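Local coordinates for cell surface protein (Faecalibacterium prausnitzii A2-165, PDB 4GT6), which is of unknown function but, as an extracellular leucine-rich repeat region of a longer cell surface protein, probably binds other proteins, at residues Ser52-Gly55 with Asp56-Cys60; Ala254-Glu257 with Thr258-Asp262; Val277-Gly280 with Thr281-Met285. One frame throughout, in Å; residues are numbered along the deposited sequence. Where two conformers were deposited one is given.

Interaction 1 (Ser52-Gly55 with Asp56-Cys60); sequences SKIG and DRVFC. With EDO (1,2-ethanediol), chain N.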
loop_
_atom_site.group_PDB
_atom_site.type_symbol
_atom_site.label_atom_id
_atom_site.label_comp_id
_atom_site.label_asym_id
_atom_site.label_seq_id
_atom_site.Cartn_x
_atom_site.Cartn_y
_atom_site.Cartn_z
ATOM N N SER A 52 1.294 27.392 -16.255
ATOM C CA SER A 52 1.847 26.053 -16.536
ATOM C C SER A 52 1.843 25.146 -15.312
ATOM O O SER A 52 2.034 23.931 -15.450
ATOM C CB SER A 52 3.283 26.169 -17.063
ATOM O OG SER A 52 4.097 26.752 -16.058
ATOM N N LYS A 53 1.625 25.717 -14.112
ATOM C CA LYS A 53 1.700 24.894 -12.912
ATOM C C LYS A 53 0.793 25.373 -11.805
ATOM O O LYS A 53 0.635 26.580 -11.589
ATOM C CB LYS A 53 3.176 24.870 -12.399
ATOM C CG LYS A 53 3.378 24.122 -11.066
ATOM C CD LYS A 53 4.862 24.048 -10.673
ATOM C CE LYS A 53 5.071 23.314 -9.352
ATOM N NZ LYS A 53 6.518 23.411 -8.968
ATOM N N ILE A 54 0.191 24.401 -11.100
ATOM C CA ILE A 54 -0.535 24.662 -9.846
ATOM C C ILE A 54 0.507 24.435 -8.772
ATOM O O ILE A 54 0.986 23.312 -8.616
ATOM C CB ILE A 54 -1.768 23.758 -9.689
ATOM C CG1 ILE A 54 -2.787 24.038 -10.837
ATOM C CG2 ILE A 54 -2.401 23.996 -8.277
ATOM C CD1 ILE A 54 -3.820 22.935 -10.989
ATOM N N GLY A 55 0.890 25.495 -8.076
ATOM C CA GLY A 55 1.962 25.406 -7.093
ATOM C C GLY A 55 1.676 24.474 -5.934
ATOM O O GLY A 55 0.525 24.087 -5.684
ATOM N N ASP A 56 2.741 24.119 -5.207
ATOM C CA ASP A 56 2.595 23.290 -4.006
ATOM C C ASP A 56 1.571 23.904 -3.044
ATOM O O ASP A 56 1.584 25.114 -2.775
ATOM C CB ASP A 56 3.966 23.160 -3.276
ATOM C CG ASP A 56 5.055 22.378 -4.029
ATOM O OD1 ASP A 56 4.783 21.893 -5.156
ATOM O OD2 ASP A 56 6.145 22.170 -3.449
ATOM N N ARG A 57 0.672 23.059 -2.528
ATOM C CA ARG A 57 -0.250 23.337 -1.439
ATOM C C ARG A 57 -1.294 24.426 -1.697
ATOM O O ARG A 57 -1.898 24.895 -0.726
ATOM C CB ARG A 57 0.567 23.719 -0.157
ATOM C CG ARG A 57 1.757 22.766 0.106
ATOM C CD ARG A 57 2.334 22.936 1.506
ATOM N NE ARG A 57 1.607 22.159 2.519
ATOM C CZ ARG A 57 1.845 20.884 2.836
ATOM N NH1 ARG A 57 2.824 20.214 2.238
ATOM N NH2 ARG A 57 1.117 20.277 3.758
ATOM N N VAL A 58 -1.563 24.806 -2.953
ATOM C CA VAL A 58 -2.540 25.912 -3.200
ATOM C C VAL A 58 -3.902 25.634 -2.540
ATOM O O VAL A 58 -4.472 26.532 -1.902
ATOM C CB VAL A 58 -2.693 26.261 -4.718
ATOM C CG1 VAL A 58 -3.759 27.351 -4.922
ATOM C CG2 VAL A 58 -1.355 26.753 -5.291
ATOM N N PHE A 59 -4.416 24.393 -2.652
ATOM C CA PHE A 59 -5.710 24.054 -2.015
ATOM C C PHE A 59 -5.533 23.040 -0.876
ATOM O O PHE A 59 -6.489 22.348 -0.487
ATOM C CB PHE A 59 -6.700 23.514 -3.058
ATOM C CG PHE A 59 -7.016 24.563 -4.084
ATOM C CD1 PHE A 59 -8.032 25.488 -3.865
ATOM C CD2 PHE A 59 -6.310 24.622 -5.278
ATOM C CE1 PHE A 59 -8.301 26.484 -4.810
ATOM C CE2 PHE A 59 -6.590 25.619 -6.221
ATOM C CZ PHE A 59 -7.568 26.547 -5.965
ATOM N N CYS A 60 -4.326 22.990 -0.311
ATOM C CA CYS A 60 -4.005 22.098 0.797
ATOM C C CYS A 60 -4.845 22.475 2.024
ATOM O O CYS A 60 -4.832 23.643 2.445
ATOM C CB CYS A 60 -2.516 22.160 1.118
ATOM S SG CYS A 60 -2.018 21.045 2.457
HETATM C C1 EDO N . -6.536 27.986 0.415
HETATM O O1 EDO N . -6.739 27.886 -0.986
HETATM C C2 EDO N . -6.289 26.581 1.018
HETATM O O2 EDO N . -4.964 26.158 0.806
HETATM O O HOH W 1 6.820 21.633 -6.678
#

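Interaction 2 (Ala254-Glu257 with Thr258-Asp262); sequences ARIE and THAFD. With EDO (1,2-ethanediol), chain L; EDO (1,2-ethanediol), chain B.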
loop_
_atom_site.group_PDB
_atom_site.type_symbol
_atom_site.label_atom_id
_atom_site.label_comp_id
_atom_site.label_asym_id
_atom_site.label_seq_id
_atom_site.Cartn_x
_atom_site.Cartn_y
_atom_site.Cartn_z
ATOM N N ALA A 254 12.481 -19.187 0.251
ATOM C CA ALA A 254 13.333 -18.940 1.422
ATOM C C ALA A 254 12.665 -18.056 2.461
ATOM O O ALA A 254 13.096 -18.020 3.617
ATOM C CB ALA A 254 14.628 -18.287 0.972
ATOM N N ARG A 255 11.623 -17.331 2.056
ATOM C CA ARG A 255 10.977 -16.362 2.940
ATOM C C ARG A 255 9.511 -16.190 2.597
ATOM O O ARG A 255 9.144 -16.188 1.422
ATOM C CB ARG A 255 11.714 -14.998 2.784
ATOM C CG ARG A 255 10.980 -13.783 3.431
ATOM C CD ARG A 255 11.910 -12.665 3.842
ATOM N NE ARG A 255 11.180 -11.520 4.410
ATOM C CZ ARG A 255 11.032 -11.270 5.710
ATOM N NH1 ARG A 255 11.525 -12.104 6.616
ATOM N NH2 ARG A 255 10.381 -10.184 6.113
ATOM N N ILE A 256 8.681 -16.023 3.632
ATOM C CA ILE A 256 7.285 -15.621 3.490
ATOM C C ILE A 256 7.327 -14.149 3.866
ATOM O O ILE A 256 7.601 -13.833 5.031
ATOM C CB ILE A 256 6.275 -16.439 4.346
ATOM C CG1 ILE A 256 6.337 -17.938 4.027
ATOM C CG2 ILE A 256 4.851 -15.887 4.123
ATOM C CD1 ILE A 256 5.779 -18.823 5.185
ATOM N N GLU A 257 7.127 -13.249 2.888
ATOM C CA GLU A 257 7.263 -11.822 3.127
ATOM C C GLU A 257 6.078 -11.282 3.989
ATOM O O GLU A 257 5.067 -11.967 4.186
ATOM C CB GLU A 257 7.447 -11.065 1.793
ATOM C CG GLU A 257 7.995 -9.644 1.905
ATOM C CD GLU A 257 9.164 -9.480 2.859
ATOM O OE1 GLU A 257 10.291 -9.868 2.475
ATOM O OE2 GLU A 257 8.936 -9.071 4.022
ATOM N N THR A 258 6.265 -10.097 4.567
ATOM C CA THR A 258 5.282 -9.464 5.445
ATOM C C THR A 258 3.911 -9.399 4.755
ATOM O O THR A 258 3.826 -9.076 3.567
ATOM C CB THR A 258 5.780 -8.083 5.930
ATOM O OG1 THR A 258 4.818 -7.516 6.829
ATOM C CG2 THR A 258 6.051 -7.104 4.797
ATOM N N HIS A 259 2.849 -9.769 5.498
ATOM C CA HIS A 259 1.442 -9.765 5.049
ATOM C C HIS A 259 1.205 -10.569 3.744
ATOM O O HIS A 259 0.219 -10.311 3.048
ATOM C CB HIS A 259 0.959 -8.291 4.905
ATOM C CG HIS A 259 1.059 -7.534 6.199
ATOM N ND1 HIS A 259 2.004 -6.536 6.391
ATOM C CD2 HIS A 259 0.361 -7.696 7.347
ATOM C CE1 HIS A 259 1.845 -6.121 7.643
ATOM N NE2 HIS A 259 0.852 -6.774 8.249
ATOM N N ALA A 260 2.077 -11.567 3.419
ATOM C CA ALA A 260 1.925 -12.305 2.152
ATOM C C ALA A 260 0.601 -13.075 2.086
ATOM O O ALA A 260 0.052 -13.261 0.999
ATOM C CB ALA A 260 3.099 -13.272 1.940
ATOM N N PHE A 261 0.093 -13.526 3.250
ATOM C CA PHE A 261 -1.166 -14.286 3.329
ATOM C C PHE A 261 -2.189 -13.559 4.187
ATOM O O PHE A 261 -3.096 -14.192 4.709
ATOM C CB PHE A 261 -0.929 -15.688 3.926
ATOM C CG PHE A 261 -0.172 -16.689 3.096
ATOM C CD1 PHE A 261 1.222 -16.723 3.118
ATOM C CD2 PHE A 261 -0.848 -17.674 2.375
ATOM C CE1 PHE A 261 1.929 -17.685 2.386
ATOM C CE2 PHE A 261 -0.141 -18.625 1.627
ATOM C CZ PHE A 261 1.243 -18.630 1.642
ATOM N N ASP A 262 -2.090 -12.234 4.320
ATOM C CA ASP A 262 -3.056 -11.564 5.174
ATOM C C ASP A 262 -4.472 -11.660 4.579
ATOM O O ASP A 262 -4.646 -11.720 3.353
ATOM C CB ASP A 262 -2.653 -10.106 5.499
ATOM C CG ASP A 262 -2.681 -9.056 4.374
ATOM O OD1 ASP A 262 -2.961 -9.419 3.220
ATOM O OD2 ASP A 262 -2.437 -7.874 4.665
HETATM C C1 EDO L . 6.069 -4.000 7.991
HETATM O O1 EDO L . 5.181 -4.996 7.510
HETATM C C2 EDO L . 7.537 -4.464 8.001
HETATM O O2 EDO L . 8.036 -4.451 6.685
HETATM C C1 EDO B . 9.915 -8.625 9.637
HETATM O O1 EDO B . 8.986 -8.527 8.551
HETATM C C2 EDO B . 10.253 -10.101 9.964
HETATM O O2 EDO B . 11.352 -10.551 9.188
#

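Interaction 3 (Val277-Gly280 with Thr281-Met285); sequences VSIG and TGAFM. With EDO (1,2-ethanediol), chain B.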
loop_
_atom_site.group_PDB
_atom_site.type_symbol
_atom_site.label_atom_id
_atom_site.label_comp_id
_atom_site.label_asym_id
_atom_site.label_seq_id
_atom_site.Cartn_x
_atom_site.Cartn_y
_atom_site.Cartn_z
ATOM N N VAL A 277 13.279 -19.832 5.777
ATOM C CA VAL A 277 14.122 -19.495 6.937
ATOM C C VAL A 277 13.561 -18.300 7.717
ATOM O O VAL A 277 14.022 -18.037 8.830
ATOM C CB VAL A 277 15.615 -19.287 6.585
ATOM C CG1 VAL A 277 16.216 -20.556 5.983
ATOM C CG2 VAL A 277 15.837 -18.076 5.677
ATOM N N SER A 278 12.619 -17.542 7.134
ATOM C CA SER A 278 12.034 -16.395 7.848
ATOM C C SER A 278 10.623 -16.092 7.360
ATOM O O SER A 278 10.269 -16.390 6.228
ATOM C CB SER A 278 12.904 -15.141 7.725
ATOM O OG SER A 278 12.966 -14.664 6.393
ATOM N N ILE A 279 9.834 -15.504 8.250
ATOM C CA ILE A 279 8.443 -15.081 8.030
ATOM C C ILE A 279 8.344 -13.614 8.400
ATOM O O ILE A 279 8.829 -13.231 9.470
ATOM C CB ILE A 279 7.462 -15.927 8.881
ATOM C CG1 ILE A 279 7.640 -17.442 8.640
ATOM C CG2 ILE A 279 6.019 -15.517 8.608
ATOM C CD1 ILE A 279 6.901 -18.316 9.683
ATOM N N GLY A 280 7.687 -12.819 7.553
ATOM C CA GLY A 280 7.513 -11.399 7.802
ATOM C C GLY A 280 6.362 -11.096 8.741
ATOM O O GLY A 280 5.451 -11.910 8.924
ATOM N N THR A 281 6.368 -9.888 9.291
ATOM C CA THR A 281 5.296 -9.374 10.158
ATOM C C THR A 281 3.914 -9.604 9.525
ATOM O O THR A 281 3.730 -9.357 8.327
ATOM C CB THR A 281 5.504 -7.859 10.384
ATOM O OG1 THR A 281 6.740 -7.674 11.074
ATOM C CG2 THR A 281 4.344 -7.213 11.192
ATOM N N GLY A 282 2.979 -10.098 10.335
ATOM C CA GLY A 282 1.581 -10.292 9.953
ATOM C C GLY A 282 1.377 -11.152 8.720
ATOM O O GLY A 282 0.385 -10.982 8.009
ATOM N N ALA A 283 2.274 -12.111 8.487
ATOM C CA ALA A 283 2.191 -12.950 7.294
ATOM C C ALA A 283 0.835 -13.630 7.142
ATOM O O ALA A 283 0.355 -13.700 6.031
ATOM C CB ALA A 283 3.291 -13.983 7.293
ATOM N N PHE A 284 0.211 -14.111 8.232
ATOM C CA PHE A 284 -1.082 -14.815 8.158
ATOM C C PHE A 284 -2.144 -14.098 8.983
ATOM O O PHE A 284 -3.124 -14.715 9.403
ATOM C CB PHE A 284 -0.926 -16.268 8.659
ATOM C CG PHE A 284 -0.003 -17.098 7.801
ATOM C CD1 PHE A 284 -0.491 -17.791 6.699
ATOM C CD2 PHE A 284 1.351 -17.185 8.092
ATOM C CE1 PHE A 284 0.367 -18.563 5.908
ATOM C CE2 PHE A 284 2.211 -17.935 7.289
ATOM C CZ PHE A 284 1.714 -18.615 6.198
HETATM N N MSE A 285 -2.009 -12.795 9.151
HETATM C CA MSE A 285 -2.966 -12.108 9.995
HETATM C C MSE A 285 -4.379 -12.020 9.370
HETATM O O MSE A 285 -4.532 -11.919 8.152
HETATM C CB MSE A 285 -2.452 -10.754 10.463
HETATM C CG MSE A 285 -2.455 -9.662 9.464
HETATM SE SE MSE A 285 -1.928 -8.010 10.426
HETATM C CE MSE A 285 -3.260 -7.865 11.806
HETATM C C1 EDO B . 9.915 -8.625 9.637
HETATM O O1 EDO B . 8.986 -8.527 8.551
HETATM C C2 EDO B . 10.253 -10.101 9.964
HETATM O O2 EDO B . 11.352 -10.551 9.188
#

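Interaction 1 (Ser52-Gly55 with Asp56-Cys60)
Ile54 and Val58 meet through one methyl branch each, CG2 of both, and their first torsions set this up. With chi1 of Ile54 at -62°, CG1 lies beside the backbone N and CG2 is sent anti to that nitrogen; chi1 of Val58, 177°, leaves its CG2 beside its own N, directed back at the strand end. The contact belongs to a BspA-type leucine-rich repeat, at the corner where strand 47-54 gives way to two consecutive turns, type II from Gly55 to Val58 and type I from Arg57 to Cys60. The two side chains cross at about a right angle, and CG2 of Ile54 is 4.2 Å from CG2 of Val58, a light touch. The same Val58 CG2 lies closer to the backbone, 3.3 Å from Gly55 O, so this methyl rests on the first carbonyl of the turn that Val58 ends. The second turn is held by its own bond from Cys60 N to Arg57 O, 3.1 Å. Val58 also touches Ile26 and Tyr29 of strand 24-29, while the ring of Phe59 lies nearly parallel to that of Phe83 from the next coil. On the outer side Lys53, its chain fully extended, brings NZ to 4.5 Å from Asp56 OD1, beyond a salt bridge. Asp56 OD1 is also bonded by Ser80 N, which ties the turn to the following repeat. One water bridges the two charges: it accepts from Lys53 NZ at 2.9 Å and donates to Asp56 OD1 at 2.6 Å.

Interaction 2 (Ala254-Glu257 with Thr258-Asp262)
Ile256 and Ala260 form the tight, inner half of this corner of a BspA-type leucine-rich repeat, where strand 253-256 runs into a type II turn (Glu257 to Ala260) followed by a type I turn. The Ile256 CG2 methyl lies 3.8 Å from Ala260 CB and, at the edge of the Phe261 ring and in its plane, equally far from Phe261 CE1. Ala260 CB in turn sits against Glu257 O, and Ala260 N closes the turn with a 3.1 Å bond to Glu257 O. Phe261 continues inward onto Leu235 and stacks on Tyr238.

The other side is polar and partly exposed, joined by charge and hydrogen bonds rather than by apolar packing. Arg255 extends from CG to NE and grips Glu257 side-on: NE bonds OE1 at 2.7 Å and NH2 bonds OE2 at 2.8 Å, with both oxygens near the guanidinium plane. A bend at chi2 of Glu257 (44°) turns the carboxylate toward the start of the turn, where OE2 also accepts from Thr258 N at 2.9 Å, a nearly straight bond (167°). The two donors reach OE2 from the same face of the carboxylate. Beyond the guanidinium edge lies a 1,2-ethanediol, probably from the crystallisation liquor, bonded to Arg255 NH1 through its O2 at 3.0 Å. Ser278 OG is a second partner of that NH1.

With an arginine on both oxygens and a backbone N-H on one, the carboxylate of Glu257 is probably kept ionised, and the three bonds fix its rotation and pin the strand end to the turn.

Interaction 3 (Val277-Gly280 with Thr281-Met285)
This corner of a BspA-type leucine-rich repeat, in which the weakly bonded strand 278-279 passes into a type II turn from Gly280 to Ala283 and then a type I turn, centres on Ile279 and Ala283. Ile279 puts CG1 beside its backbone N (chi1 -54°), which swings CG2 anti to that nitrogen and onto the turn. There CG2 presses on Ala283 CB at 3.4 Å, tighter than ordinary van der Waals contact between carbons. Ala283 CB is as near to Gly280 O, so the methyl nestles into the corner formed by the isoleucine branch and the carbonyl. The first turn is closed by a weak bond from Ala283 N to Gly280 O, 3.2 Å and bent to 131°; the second by Met285 N to Gly282 O, also 3.2 Å. Gly282, at the third position of the type II turn, has a positive phi (56°), a conformation that glycine adopts readily. Outside the turn, O1 of a 1,2-ethanediol, probably from the crystallisation liquor, accepts from Thr281 N at 3.0 Å, taking up a backbone N-H at the corner. Ile279 also packs on Met272 and Ile299, and the ring of Phe284 meets that of Phe307. Strand 278-279 lies parallel to strand 253-256, at one edge of the same sheet, while Gly282 is backbone-bonded to Glu304 of the coil that follows.

How the interactions relate
Interactions 2 and 3 are the same corner in adjacent coils: their centres lie 5 Å apart, strands 253-256 and 278-279 are parallel neighbours, and Gly280 N approaches Ile256 O at 2.7 Å, a probable hydrogen bond. Phe261 and Phe284 stack, CG of the former 3.4 Å from CE1 of the latter, and one ethanediol bridges both corners. Interaction 1 repeats the turn pair toward the N-terminal end of the curved solenoid, on the opposite side of the chain's centre, about 39 Å from interaction 2 and 41 Å from interaction 3, centre to centre. The sodium ion bound by Ser297 and Glu320 is about 14 Å from the Ile256 side chain and about 11 Å from that of Ile279.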